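Side-chain contacts in monomethylamine methyltransferase MtmB1 (PDB 1NTH), which catalyses transfer of the methyl group of monomethylamine to the corrinoid cofactor of its partner protein MtmC, a step in methanogenesis from methylamine: residues 37-42 / 67-72; 60-65 / 273-278; 84-89 / 282-287. All blocks are in the same frame, centred on the assembly; numbering follows the deposited sequence.

Contact 1 of 3, residues 37-42 / 67-72; sequences MELKQK and FEMLLE
Lys42 and Glu68 reach for each other from opposite directions and close a salt bridge between helices 24-42 and 56-73. The lysine chain is extended throughout, with CG anti to the backbone N (chi1 166°), which carries its ammonium group across to helix 56-73. Lys42 NZ lies 2.9 Å from Glu68 OE1, meeting it on the syn side and 16° out of the carboxylate plane; a second, weak bond runs from Lys42 NZ to Glu68 OE2 at 3.1 Å, so the ammonium favours OE1 and leans only weakly on OE2. Tyr43 OH also bonds OE1, while a water donates to Glu68 OE2 at 2.7 Å and only weakly to Glu38 OE2. These partners probably steady the carboxylate in this conformation. The water bridges Glu38 and Glu68, whose like charges are probably eased by Lys35 and Lys42.

Beside this polar pair, Leu39 forks. Leu39 CD2 lies against the carboxylate, 3.4 Å from Glu68 CD, and the two side chains cross obliquely. Leu39 CD1 turns to the apolar side, where it packs against Met69 CB at 3.7 Å. Ile276 of helix 271-288 touches both Leu39 and Met69 and continues the buried side. The helix segments run roughly antiparallel, at 146° and 10.5 Å between axes: a pair of N-terminal helices with a buried apolar seam and a salt bridge at its edge, packed on helix 271-288 of the TIM barrel.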
ATOM      1  N   MET A  37     -48.616  -4.716 -20.996  1.00 21.21           N
ATOM      2  CA  MET A  37     -49.602  -4.943 -22.048  1.00 22.76           C
ATOM      3  C   MET A  37     -50.044  -3.611 -22.654  1.00 21.08           C
ATOM      4  O   MET A  37     -50.147  -3.470 -23.872  1.00 21.70           O
ATOM      5  CB  MET A  37     -50.811  -5.666 -21.455  1.00 24.96           C
ATOM      6  CG  MET A  37     -51.900  -5.981 -22.459  0.50 28.05           C
ATOM      7  SD  MET A  37     -53.276  -6.850 -21.689  0.50 29.57           S
ATOM      8  CE  MET A  37     -52.836  -8.545 -22.026  0.50 29.18           C
ATOM      9  N   GLU A  38     -50.309  -2.643 -21.785  1.00 20.95           N
ATOM     10  CA  GLU A  38     -50.739  -1.314 -22.197  1.00 20.83           C
ATOM     11  C   GLU A  38     -49.686  -0.617 -23.057  1.00 21.54           C
ATOM     12  O   GLU A  38     -49.986  -0.079 -24.122  1.00 20.37           O
ATOM     13  CB  GLU A  38     -51.035  -0.464 -20.958  1.00 23.37           C
ATOM     14  CG  GLU A  38     -51.303   1.002 -21.247  1.00 27.20           C
ATOM     15  CD  GLU A  38     -51.508   1.818 -19.982  1.00 31.09           C
ATOM     16  OE1 GLU A  38     -51.208   1.310 -18.880  1.00 32.32           O
ATOM     17  OE2 GLU A  38     -51.963   2.978 -20.092  1.00 35.26           O
ATOM     18  N   LEU A  39     -48.443  -0.633 -22.590  1.00 20.23           N
ATOM     19  CA  LEU A  39     -47.361   0.016 -23.316  1.00 19.99           C
ATOM     20  C   LEU A  39     -47.041  -0.661 -24.645  1.00 19.91           C
ATOM     21  O   LEU A  39     -46.708   0.013 -25.625  1.00 20.73           O
ATOM     22  CB  LEU A  39     -46.119   0.085 -22.428  1.00 19.55           C
ATOM     23  CG  LEU A  39     -46.343   0.928 -21.168  1.00 21.80           C
ATOM     24  CD1 LEU A  39     -45.118   0.855 -20.265  1.00 22.53           C
ATOM     25  CD2 LEU A  39     -46.637   2.370 -21.558  1.00 24.19           C
ATOM     26  N   LYS A  40     -47.145  -1.986 -24.697  1.00 19.20           N
ATOM     27  CA  LYS A  40     -46.873  -2.690 -25.943  1.00 19.14           C
ATOM     28  C   LYS A  40     -47.840  -2.221 -27.026  1.00 20.36           C
ATOM     29  O   LYS A  40     -47.439  -1.931 -28.151  1.00 19.95           O
ATOM     30  CB  LYS A  40     -47.017  -4.204 -25.773  1.00 20.39           C
ATOM     31  CG  LYS A  40     -46.833  -4.954 -27.089  1.00 21.72           C
ATOM     32  CD  LYS A  40     -47.106  -6.438 -26.967  1.00 24.37           C
ATOM     33  CE  LYS A  40     -46.957  -7.119 -28.318  1.00 25.84           C
ATOM     34  NZ  LYS A  40     -47.218  -8.580 -28.242  1.00 29.26           N
ATOM     35  N   GLN A  41     -49.119  -2.138 -26.678  1.00 20.01           N
ATOM     36  CA  GLN A  41     -50.127  -1.716 -27.643  1.00 21.25           C
ATOM     37  C   GLN A  41     -50.062  -0.221 -27.944  1.00 21.87           C
ATOM     38  O   GLN A  41     -50.144   0.185 -29.102  1.00 23.12           O
ATOM     39  CB  GLN A  41     -51.523  -2.101 -27.137  1.00 21.68           C
ATOM     40  CG  GLN A  41     -52.667  -1.802 -28.108  1.00 21.32           C
ATOM     41  CD  GLN A  41     -52.436  -2.352 -29.508  1.00 20.74           C
ATOM     42  OE1 GLN A  41     -51.808  -3.399 -29.691  1.00 22.81           O
ATOM     43  NE2 GLN A  41     -52.961  -1.650 -30.506  1.00 21.76           N
ATOM     44  N   LYS A  42     -49.906   0.599 -26.910  1.00 22.33           N
ATOM     45  CA  LYS A  42     -49.833   2.041 -27.108  1.00 23.60           C
ATOM     46  C   LYS A  42     -48.690   2.452 -28.028  1.00 24.20           C
ATOM     47  O   LYS A  42     -48.843   3.369 -28.834  1.00 24.03           O
ATOM     48  CB  LYS A  42     -49.657   2.736 -25.752  0.50 24.74           C
ATOM     49  CG  LYS A  42     -49.229   4.196 -25.834  0.50 25.85           C
ATOM     50  CD  LYS A  42     -48.878   4.753 -24.459  0.50 27.44           C
ATOM     51  CE  LYS A  42     -48.339   6.173 -24.558  0.50 27.87           C
ATOM     52  NZ  LYS A  42     -48.007   6.744 -23.223  0.50 28.77           N
ATOM     53  N   PHE A  67     -38.973   3.274 -20.316  1.00 17.49           N
ATOM     54  CA  PHE A  67     -38.869   4.425 -19.429  1.00 17.98           C
ATOM     55  C   PHE A  67     -40.212   4.633 -18.727  1.00 18.94           C
ATOM     56  O   PHE A  67     -40.270   4.816 -17.511  1.00 17.43           O
ATOM     57  CB  PHE A  67     -38.517   5.678 -20.240  1.00 18.99           C
ATOM     58  CG  PHE A  67     -38.227   6.898 -19.402  1.00 19.49           C
ATOM     59  CD1 PHE A  67     -36.922   7.365 -19.258  1.00 21.45           C
ATOM     60  CD2 PHE A  67     -39.258   7.596 -18.776  1.00 20.62           C
ATOM     61  CE1 PHE A  67     -36.650   8.507 -18.505  1.00 21.24           C
ATOM     62  CE2 PHE A  67     -38.997   8.738 -18.019  1.00 22.47           C
ATOM     63  CZ  PHE A  67     -37.688   9.197 -17.884  1.00 21.17           C
ATOM     64  N   GLU A  68     -41.292   4.593 -19.504  1.00 19.72           N
ATOM     65  CA  GLU A  68     -42.626   4.804 -18.950  1.00 20.04           C
ATOM     66  C   GLU A  68     -43.033   3.689 -17.995  1.00 19.13           C
ATOM     67  O   GLU A  68     -43.729   3.932 -17.007  1.00 18.68           O
ATOM     68  CB  GLU A  68     -43.650   4.911 -20.085  0.65 22.00           C
ATOM     69  CG  GLU A  68     -44.973   5.540 -19.668  0.65 24.40           C
ATOM     70  CD  GLU A  68     -45.961   5.647 -20.816  0.65 26.47           C
ATOM     71  OE1 GLU A  68     -45.528   5.931 -21.957  0.65 25.95           O
ATOM     72  OE2 GLU A  68     -47.172   5.460 -20.576  0.65 26.67           O
ATOM     73  N   MET A  69     -42.603   2.467 -18.284  1.00 17.43           N
ATOM     74  CA  MET A  69     -42.906   1.341 -17.412  1.00 18.50           C
ATOM     75  C   MET A  69     -42.330   1.621 -16.025  1.00 18.88           C
ATOM     76  O   MET A  69     -43.013   1.490 -15.009  1.00 19.27           O
ATOM     77  CB  MET A  69     -42.273   0.072 -17.989  0.60 17.86           C
ATOM     78  CG  MET A  69     -42.553  -1.206 -17.218  0.60 18.03           C
ATOM     79  SD  MET A  69     -44.208  -1.858 -17.522  0.60 18.85           S
ATOM     80  CE  MET A  69     -44.304  -3.125 -16.276  0.60 16.82           C
ATOM     81  N   LEU A  70     -41.061   2.011 -15.983  1.00 17.65           N
ATOM     82  CA  LEU A  70     -40.410   2.293 -14.710  1.00 17.75           C
ATOM     83  C   LEU A  70     -41.044   3.483 -13.996  1.00 17.10           C
ATOM     84  O   LEU A  70     -41.286   3.437 -12.790  1.00 18.49           O
ATOM     85  CB  LEU A  70     -38.918   2.563 -14.933  1.00 17.49           C
ATOM     86  CG  LEU A  70     -38.072   2.733 -13.668  1.00 17.83           C
ATOM     87  CD1 LEU A  70     -38.129   1.465 -12.821  1.00 18.49           C
ATOM     88  CD2 LEU A  70     -36.631   3.039 -14.070  1.00 18.72           C
ATOM     89  N   LEU A  71     -41.316   4.544 -14.746  1.00 17.68           N
ATOM     90  CA  LEU A  71     -41.906   5.750 -14.183  1.00 18.60           C
ATOM     91  C   LEU A  71     -43.313   5.561 -13.615  1.00 20.03           C
ATOM     92  O   LEU A  71     -43.626   6.054 -12.530  1.00 19.94           O
ATOM     93  CB  LEU A  71     -41.939   6.854 -15.241  1.00 18.13           C
ATOM     94  CG  LEU A  71     -42.645   8.148 -14.824  1.00 19.57           C
ATOM     95  CD1 LEU A  71     -41.894   8.811 -13.674  1.00 20.50           C
ATOM     96  CD2 LEU A  71     -42.728   9.086 -16.013  1.00 21.24           C
ATOM     97  N   GLU A  72     -44.158   4.842 -14.346  1.00 21.67           N
ATOM     98  CA  GLU A  72     -45.544   4.638 -13.919  1.00 23.77           C
ATOM     99  C   GLU A  72     -45.747   3.548 -12.866  1.00 23.82           C
ATOM    100  O   GLU A  72     -46.592   3.688 -11.980  1.00 24.41           O
ATOM    101  CB  GLU A  72     -46.424   4.341 -15.129  0.70 26.08           C
ATOM    102  CG  GLU A  72     -46.493   5.477 -16.131  0.70 29.76           C
ATOM    103  CD  GLU A  72     -47.076   6.746 -15.537  0.70 33.19           C
ATOM    104  OE1 GLU A  72     -48.165   6.672 -14.934  0.70 34.86           O
ATOM    105  OE2 GLU A  72     -46.449   7.818 -15.681  0.70 35.11           O
TER
HETATM  106  O   HOH W   1     -49.304   4.611 -19.145  1.00 48.18           O

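Contact 2 of 3, residues 60-65 / 273-278; sequences EKLFKA and ETTIVD
Leu62 and Thr275 meet methyl to methyl, Leu62 CD2 standing 3.6 Å from Thr275 CG2, with the two side chains crossing at about a right angle. Leu62 CD1 touches that methyl too and lies 4.1 Å from Ile276 CG1. Ile276 CG1 is also 4.0 Å from Ala65 CB, while Ile276 CG2 rests 3.7 Å from the backbone oxygen Ala65 O. The small alanine lets the helix backbones come close: CA atoms of Ala65 and Ile276 are 6.1 Å apart, and the helix segments cross at -66°.

Thr275 presents its methyl because CG2 is anti to its backbone N, leaving OG1 to turn back (chi1 -52°) and bond Ile271 O in its own helix. Farther out, Thr321 of helix 309-325 touches Leu62, Ile314 of that helix touches Thr275, and Leu39 of helix 24-42 packs on Ile276. Cutting Ile276 back to an alanine removes both branches and would probably open a gap beside Ala65 and leave Leu62 CD1 less firmly held. With its hydroxyl satisfied locally, the threonine serves here as an apolar residue, and the buried joint depends on the fit of methyl and methylene groups rather than on polar pairing.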
ATOM      1  N   GLU A  60     -36.822   3.340 -30.654  1.00 20.01           N
ATOM      2  CA  GLU A  60     -37.108   4.523 -29.854  1.00 20.90           C
ATOM      3  C   GLU A  60     -38.410   4.342 -29.082  1.00 19.56           C
ATOM      4  O   GLU A  60     -38.527   4.787 -27.942  1.00 19.51           O
ATOM      5  CB  GLU A  60     -37.188   5.772 -30.734  1.00 23.19           C
ATOM      6  CG  GLU A  60     -37.605   7.018 -29.970  1.00 30.66           C
ATOM      7  CD  GLU A  60     -37.397   8.292 -30.764  1.00 35.67           C
ATOM      8  OE1 GLU A  60     -37.707   8.300 -31.974  1.00 39.24           O
ATOM      9  OE2 GLU A  60     -36.933   9.290 -30.170  1.00 38.73           O
ATOM     10  N   LYS A  61     -39.391   3.689 -29.696  1.00 19.30           N
ATOM     11  CA  LYS A  61     -40.656   3.457 -29.006  1.00 19.22           C
ATOM     12  C   LYS A  61     -40.444   2.466 -27.863  1.00 19.37           C
ATOM     13  O   LYS A  61     -41.060   2.590 -26.806  1.00 19.67           O
ATOM     14  CB  LYS A  61     -41.712   2.938 -29.984  1.00 22.11           C
ATOM     15  CG  LYS A  61     -42.119   3.980 -31.016  1.00 25.52           C
ATOM     16  CD  LYS A  61     -43.319   3.539 -31.836  1.00 27.86           C
ATOM     17  CE  LYS A  61     -43.022   2.288 -32.644  1.00 31.69           C
ATOM     18  NZ  LYS A  61     -44.230   1.816 -33.386  1.00 34.81           N
ATOM     19  N   LEU A  62     -39.565   1.492 -28.074  1.00 19.01           N
ATOM     20  CA  LEU A  62     -39.269   0.512 -27.032  1.00 18.45           C
ATOM     21  C   LEU A  62     -38.591   1.217 -25.859  1.00 17.81           C
ATOM     22  O   LEU A  62     -38.864   0.912 -24.699  1.00 17.66           O
ATOM     23  CB  LEU A  62     -38.354  -0.594 -27.566  1.00 18.02           C
ATOM     24  CG  LEU A  62     -37.766  -1.542 -26.511  1.00 17.96           C
ATOM     25  CD1 LEU A  62     -38.888  -2.203 -25.714  1.00 18.83           C
ATOM     26  CD2 LEU A  62     -36.896  -2.597 -27.190  1.00 17.92           C
ATOM     27  N   PHE A  63     -37.706   2.163 -26.159  1.00 18.24           N
ATOM     28  CA  PHE A  63     -37.024   2.889 -25.095  1.00 18.49           C
ATOM     29  C   PHE A  63     -38.039   3.693 -24.293  1.00 19.07           C
ATOM     30  O   PHE A  63     -38.020   3.684 -23.060  1.00 18.13           O
ATOM     31  CB  PHE A  63     -35.965   3.835 -25.666  1.00 19.40           C
ATOM     32  CG  PHE A  63     -35.258   4.644 -24.615  1.00 21.45           C
ATOM     33  CD1 PHE A  63     -34.386   4.032 -23.719  1.00 21.58           C
ATOM     34  CD2 PHE A  63     -35.499   6.007 -24.489  1.00 23.20           C
ATOM     35  CE1 PHE A  63     -33.760   4.769 -22.715  1.00 21.99           C
ATOM     36  CE2 PHE A  63     -34.878   6.754 -23.487  1.00 24.16           C
ATOM     37  CZ  PHE A  63     -34.010   6.130 -22.598  1.00 22.86           C
ATOM     38  N   LYS A  64     -38.923   4.395 -24.994  1.00 19.06           N
ATOM     39  CA  LYS A  64     -39.940   5.196 -24.326  1.00 19.41           C
ATOM     40  C   LYS A  64     -40.848   4.310 -23.481  1.00 18.53           C
ATOM     41  O   LYS A  64     -41.238   4.688 -22.380  1.00 19.09           O
ATOM     42  CB  LYS A  64     -40.764   5.974 -25.353  1.00 21.79           C
ATOM     43  CG  LYS A  64     -39.982   7.091 -26.026  1.00 25.04           C
ATOM     44  CD  LYS A  64     -40.860   7.839 -27.018  0.50 27.09           C
ATOM     45  CE  LYS A  64     -40.112   9.001 -27.649  0.50 29.52           C
ATOM     46  NZ  LYS A  64     -40.954   9.746 -28.628  0.50 30.86           N
ATOM     47  N   ALA A  65     -41.173   3.130 -23.998  1.00 18.70           N
ATOM     48  CA  ALA A  65     -42.023   2.186 -23.273  1.00 18.08           C
ATOM     49  C   ALA A  65     -41.339   1.735 -21.981  1.00 18.76           C
ATOM     50  O   ALA A  65     -41.959   1.698 -20.918  1.00 18.52           O
ATOM     51  CB  ALA A  65     -42.328   0.978 -24.149  1.00 17.71           C
ATOM     52  N   GLU A 273     -43.437  -7.559 -24.273  1.00 20.12           N
ATOM     53  CA  GLU A 273     -43.739  -7.179 -22.897  1.00 20.86           C
ATOM     54  C   GLU A 273     -42.533  -7.370 -21.982  1.00 19.20           C
ATOM     55  O   GLU A 273     -42.218  -6.507 -21.163  1.00 19.70           O
ATOM     56  CB  GLU A 273     -44.910  -8.003 -22.348  1.00 23.06           C
ATOM     57  CG  GLU A 273     -46.251  -7.759 -23.027  1.00 26.52           C
ATOM     58  CD  GLU A 273     -46.467  -8.619 -24.262  1.00 29.45           C
ATOM     59  OE1 GLU A 273     -47.621  -8.681 -24.736  1.00 34.34           O
ATOM     60  OE2 GLU A 273     -45.499  -9.230 -24.764  1.00 29.16           O
ATOM     61  N   THR A 274     -41.867  -8.511 -22.120  1.00 19.32           N
ATOM     62  CA  THR A 274     -40.706  -8.810 -21.293  1.00 18.56           C
ATOM     63  C   THR A 274     -39.543  -7.879 -21.639  1.00 19.02           C
ATOM     64  O   THR A 274     -38.731  -7.548 -20.776  1.00 17.88           O
ATOM     65  CB  THR A 274     -40.267 -10.281 -21.462  1.00 19.77           C
ATOM     66  OG1 THR A 274     -41.363 -11.146 -21.130  1.00 21.28           O
ATOM     67  CG2 THR A 274     -39.101 -10.606 -20.529  1.00 18.82           C
ATOM     68  N   THR A 275     -39.474  -7.447 -22.895  1.00 18.29           N
ATOM     69  CA  THR A 275     -38.405  -6.549 -23.319  1.00 18.05           C
ATOM     70  C   THR A 275     -38.625  -5.159 -22.724  1.00 17.84           C
ATOM     71  O   THR A 275     -37.671  -4.465 -22.371  1.00 17.34           O
ATOM     72  CB  THR A 275     -38.325  -6.472 -24.858  1.00 17.80           C
ATOM     73  OG1 THR A 275     -38.253  -7.803 -25.393  1.00 18.11           O
ATOM     74  CG2 THR A 275     -37.074  -5.702 -25.293  1.00 17.40           C
ATOM     75  N   ILE A 276     -39.886  -4.750 -22.612  1.00 16.90           N
ATOM     76  CA  ILE A 276     -40.208  -3.460 -22.015  1.00 17.29           C
ATOM     77  C   ILE A 276     -39.697  -3.485 -20.574  1.00 16.99           C
ATOM     78  O   ILE A 276     -39.081  -2.528 -20.103  1.00 17.57           O
ATOM     79  CB  ILE A 276     -41.737  -3.210 -22.012  1.00 17.43           C
ATOM     80  CG1 ILE A 276     -42.219  -2.967 -23.442  1.00 18.16           C
ATOM     81  CG2 ILE A 276     -42.081  -2.022 -21.117  1.00 17.81           C
ATOM     82  CD1 ILE A 276     -43.732  -2.825 -23.563  1.00 18.84           C
ATOM     83  N   VAL A 277     -39.947  -4.591 -19.880  1.00 17.14           N
ATOM     84  CA  VAL A 277     -39.494  -4.744 -18.502  1.00 18.17           C
ATOM     85  C   VAL A 277     -37.966  -4.730 -18.462  1.00 17.90           C
ATOM     86  O   VAL A 277     -37.368  -4.108 -17.582  1.00 18.87           O
ATOM     87  CB  VAL A 277     -40.001  -6.076 -17.889  1.00 19.40           C
ATOM     88  CG1 VAL A 277     -39.251  -6.389 -16.599  1.00 20.85           C
ATOM     89  CG2 VAL A 277     -41.488  -5.975 -17.610  1.00 20.25           C
ATOM     90  N   ASP A 278     -37.348  -5.412 -19.421  1.00 17.87           N
ATOM     91  CA  ASP A 278     -35.889  -5.486 -19.491  1.00 17.99           C
ATOM     92  C   ASP A 278     -35.284  -4.087 -19.619  1.00 17.45           C
ATOM     93  O   ASP A 278     -34.325  -3.755 -18.920  1.00 18.13           O
ATOM     94  CB  ASP A 278     -35.462  -6.353 -20.676  1.00 16.78           C
ATOM     95  CG  ASP A 278     -34.023  -6.819 -20.569  1.00 19.61           C
ATOM     96  OD1 ASP A 278     -33.320  -6.373 -19.638  1.00 19.63           O
ATOM     97  OD2 ASP A 278     -33.600  -7.632 -21.417  1.00 18.38           O
TER

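Contact 3 of 3, residues 84-89 / 282-287; sequences VKYTED and HINAVL
Leu287 CD2 sits almost exactly over the centre of the Tyr86 ring, 3.3 Å from the centroid and 3° off the ring normal, a close CH-pi contact. The methyl is nearly equidistant from the six ring carbons, and Leu287 CG adds a touch at Tyr86 CE2 (3.7 Å). The leucine comes from the direction opposite to the tyrosine, its CG anti to the backbone N, a torsion that sends the CD2 branch out over the ring.

At the far end of the ring, Tyr86 OH donates to Asn284 OD1 over 2.6 Å. The hydroxyl lies in the carbonyl plane with a C=O...donor angle of 153°, although ring and amide planes are turned 53° apart. Asn284 ND2 is bonded to Gln232 OE1, which helps fix the way round of the amide and so presents OD1 to the phenol. Phe7 meets the Tyr86 ring edge-to-face, and Leu70 of helix 56-73 touches both Tyr86 and Asn284.

The other side of the contact is looser: Lys85, Thr87 and Glu88 are exposed and make no contact with helix segment 282-287. There the chain turns into helix 88-95, with Thr87 as its N-cap. Of residues 84-89, Tyr86 alone touches 282-287. The buried phenol gives its proton to the amide oxygen, the amide nitrogen is taken up by Gln232, and the methyl on the ring face adds dispersion to a directional bond.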
ATOM      1  N   VAL A  84     -42.144   1.882  -4.410  1.00 19.18           N
ATOM      2  CA  VAL A  84     -41.306   3.072  -4.473  1.00 19.05           C
ATOM      3  C   VAL A  84     -41.477   3.699  -5.851  1.00 18.95           C
ATOM      4  O   VAL A  84     -41.300   3.031  -6.871  1.00 19.41           O
ATOM      5  CB  VAL A  84     -39.814   2.734  -4.261  1.00 19.13           C
ATOM      6  CG1 VAL A  84     -38.959   3.967  -4.527  1.00 19.03           C
ATOM      7  CG2 VAL A  84     -39.595   2.235  -2.837  1.00 20.84           C
ATOM      8  N   LYS A  85     -41.821   4.980  -5.872  1.00 19.86           N
ATOM      9  CA  LYS A  85     -42.034   5.716  -7.113  1.00 21.81           C
ATOM     10  C   LYS A  85     -40.928   6.729  -7.382  1.00 21.24           C
ATOM     11  O   LYS A  85     -40.437   7.380  -6.462  1.00 21.78           O
ATOM     12  CB  LYS A  85     -43.367   6.465  -7.042  1.00 24.61           C
ATOM     13  CG  LYS A  85     -44.608   5.585  -7.031  0.50 27.16           C
ATOM     14  CD  LYS A  85     -45.016   5.169  -8.437  0.50 29.56           C
ATOM     15  CE  LYS A  85     -46.314   4.371  -8.414  0.50 31.16           C
ATOM     16  NZ  LYS A  85     -47.347   4.938  -9.323  0.50 32.76           N
ATOM     17  N   TYR A  86     -40.554   6.856  -8.651  1.00 21.20           N
ATOM     18  CA  TYR A  86     -39.539   7.811  -9.081  1.00 21.05           C
ATOM     19  C   TYR A  86     -40.249   8.933  -9.828  1.00 21.74           C
ATOM     20  O   TYR A  86     -41.398   8.779 -10.245  1.00 21.97           O
ATOM     21  CB  TYR A  86     -38.560   7.176 -10.073  1.00 20.15           C
ATOM     22  CG  TYR A  86     -37.811   5.968  -9.578  1.00 21.19           C
ATOM     23  CD1 TYR A  86     -38.001   4.720 -10.169  1.00 21.07           C
ATOM     24  CD2 TYR A  86     -36.888   6.073  -8.543  1.00 22.16           C
ATOM     25  CE1 TYR A  86     -37.285   3.608  -9.745  1.00 22.07           C
ATOM     26  CE2 TYR A  86     -36.168   4.968  -8.110  1.00 23.47           C
ATOM     27  CZ  TYR A  86     -36.371   3.738  -8.715  1.00 23.47           C
ATOM     28  OH  TYR A  86     -35.661   2.643  -8.287  1.00 24.96           O
ATOM     29  N   THR A  87     -39.568  10.062  -9.999  1.00 21.23           N
ATOM     30  CA  THR A  87     -40.134  11.157 -10.777  1.00 21.83           C
ATOM     31  C   THR A  87     -39.371  11.115 -12.096  1.00 22.02           C
ATOM     32  O   THR A  87     -38.290  10.522 -12.174  1.00 20.78           O
ATOM     33  CB  THR A  87     -39.917  12.535 -10.122  1.00 23.69           C
ATOM     34  OG1 THR A  87     -38.518  12.843 -10.108  1.00 25.31           O
ATOM     35  CG2 THR A  87     -40.465  12.549  -8.701  1.00 24.60           C
ATOM     36  N   GLU A  88     -39.927  11.733 -13.129  1.00 21.58           N
ATOM     37  CA  GLU A  88     -39.285  11.746 -14.435  1.00 22.42           C
ATOM     38  C   GLU A  88     -37.903  12.388 -14.377  1.00 21.47           C
ATOM     39  O   GLU A  88     -36.957  11.893 -14.986  1.00 20.05           O
ATOM     40  CB  GLU A  88     -40.148  12.503 -15.443  1.00 24.97           C
ATOM     41  CG  GLU A  88     -39.704  12.320 -16.880  1.00 30.47           C
ATOM     42  CD  GLU A  88     -40.559  13.105 -17.852  1.00 35.31           C
ATOM     43  OE1 GLU A  88     -41.785  13.187 -17.626  1.00 36.81           O
ATOM     44  OE2 GLU A  88     -40.010  13.627 -18.845  1.00 38.67           O
ATOM     45  N   ASP A  89     -37.791  13.489 -13.644  1.00 21.16           N
ATOM     46  CA  ASP A  89     -36.517  14.184 -13.532  1.00 22.51           C
ATOM     47  C   ASP A  89     -35.456  13.353 -12.820  1.00 21.11           C
ATOM     48  O   ASP A  89     -34.272  13.457 -13.135  1.00 20.66           O
ATOM     49  CB  ASP A  89     -36.694  15.522 -12.817  1.00 26.67           C
ATOM     50  CG  ASP A  89     -37.503  16.511 -13.634  1.00 31.67           C
ATOM     51  OD1 ASP A  89     -37.314  16.556 -14.868  1.00 34.97           O
ATOM     52  OD2 ASP A  89     -38.315  17.251 -13.040  1.00 36.29           O
ATOM     53  N   HIS A 282     -32.853  -2.118 -16.876  1.00 16.95           N
ATOM     54  CA  HIS A 282     -31.515  -1.639 -17.238  1.00 16.60           C
ATOM     55  C   HIS A 282     -31.425  -0.219 -16.677  1.00 16.95           C
ATOM     56  O   HIS A 282     -30.407   0.186 -16.117  1.00 16.86           O
ATOM     57  CB  HIS A 282     -31.324  -1.576 -18.762  1.00 15.99           C
ATOM     58  CG  HIS A 282     -30.796  -2.837 -19.372  1.00 16.95           C
ATOM     59  ND1 HIS A 282     -31.542  -3.993 -19.467  1.00 17.02           N
ATOM     60  CD2 HIS A 282     -29.597  -3.115 -19.941  1.00 15.03           C
ATOM     61  CE1 HIS A 282     -30.826  -4.927 -20.070  1.00 17.20           C
ATOM     62  NE2 HIS A 282     -29.642  -4.421 -20.367  1.00 16.78           N
ATOM     63  N   ILE A 283     -32.508   0.539 -16.834  1.00 16.03           N
ATOM     64  CA  ILE A 283     -32.558   1.906 -16.331  1.00 15.18           C
ATOM     65  C   ILE A 283     -32.568   1.920 -14.797  1.00 15.75           C
ATOM     66  O   ILE A 283     -31.877   2.723 -14.169  1.00 16.11           O
ATOM     67  CB  ILE A 283     -33.817   2.649 -16.866  1.00 14.86           C
ATOM     68  CG1 ILE A 283     -33.719   2.810 -18.389  1.00 14.94           C
ATOM     69  CG2 ILE A 283     -33.940   4.017 -16.210  1.00 16.15           C
ATOM     70  CD1 ILE A 283     -34.999   3.351 -19.049  1.00 17.15           C
ATOM     71  N   ASN A 284     -33.344   1.028 -14.191  1.00 14.76           N
ATOM     72  CA  ASN A 284     -33.415   0.972 -12.734  1.00 15.26           C
ATOM     73  C   ASN A 284     -32.041   0.676 -12.121  1.00 16.35           C
ATOM     74  O   ASN A 284     -31.745   1.109 -11.009  1.00 16.74           O
ATOM     75  CB  ASN A 284     -34.417  -0.097 -12.287  1.00 17.22           C
ATOM     76  CG  ASN A 284     -34.739  -0.003 -10.811  1.00 16.47           C
ATOM     77  OD1 ASN A 284     -35.099   1.064 -10.319  1.00 18.92           O
ATOM     78  ND2 ASN A 284     -34.616  -1.119 -10.095  1.00 18.50           N
ATOM     79  N   ALA A 285     -31.206  -0.051 -12.855  1.00 15.20           N
ATOM     80  CA  ALA A 285     -29.874  -0.400 -12.374  1.00 16.50           C
ATOM     81  C   ALA A 285     -29.045   0.831 -12.011  1.00 15.71           C
ATOM     82  O   ALA A 285     -28.387   0.855 -10.972  1.00 16.15           O
ATOM     83  CB  ALA A 285     -29.138  -1.220 -13.430  1.00 14.07           C
ATOM     84  N   VAL A 286     -29.079   1.854 -12.858  1.00 17.44           N
ATOM     85  CA  VAL A 286     -28.283   3.053 -12.597  1.00 17.69           C
ATOM     86  C   VAL A 286     -28.975   4.046 -11.672  1.00 20.31           C
ATOM     87  O   VAL A 286     -28.386   5.039 -11.246  1.00 22.35           O
ATOM     88  CB  VAL A 286     -27.901   3.764 -13.923  1.00 18.12           C
ATOM     89  CG1 VAL A 286     -27.112   2.810 -14.800  1.00 18.24           C
ATOM     90  CG2 VAL A 286     -29.152   4.246 -14.661  1.00 20.11           C
ATOM     91  N   LEU A 287     -30.225   3.753 -11.345  1.00 18.87           N
ATOM     92  CA  LEU A 287     -31.020   4.613 -10.487  1.00 20.76           C
ATOM     93  C   LEU A 287     -31.015   4.091  -9.050  1.00 20.60           C
ATOM     94  O   LEU A 287     -30.521   4.748  -8.134  1.00 23.83           O
ATOM     95  CB  LEU A 287     -32.445   4.660 -11.055  1.00 22.73           C
ATOM     96  CG  LEU A 287     -33.533   5.605 -10.557  1.00 24.92           C
ATOM     97  CD1 LEU A 287     -33.068   7.046 -10.616  1.00 22.91           C
ATOM     98  CD2 LEU A 287     -34.770   5.412 -11.433  1.00 24.89           C
TER

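Contacts 1 and 2 lie side by side, their centres about 7 Å apart, and contact 3 sits about 14 Å from each. Helix 56-73 serves both 1 and 2, and helix 271-288 both 2 and 3; the segments of contact 2 alternate along the chain with those of the other two, whereas contact 1 closes before contact 3 opens. Direct packing joins them as well, as where Leu39 CD1 meets Ala65 O at 3.3 Å and Leu70 CD2 meets Ile283 CG2 at 3.6 Å. The N-terminal helices 24-42 and 56-73 and the connection into helix 88-95 are thereby fastened along helix 271-288, on one flank of the TIM barrel.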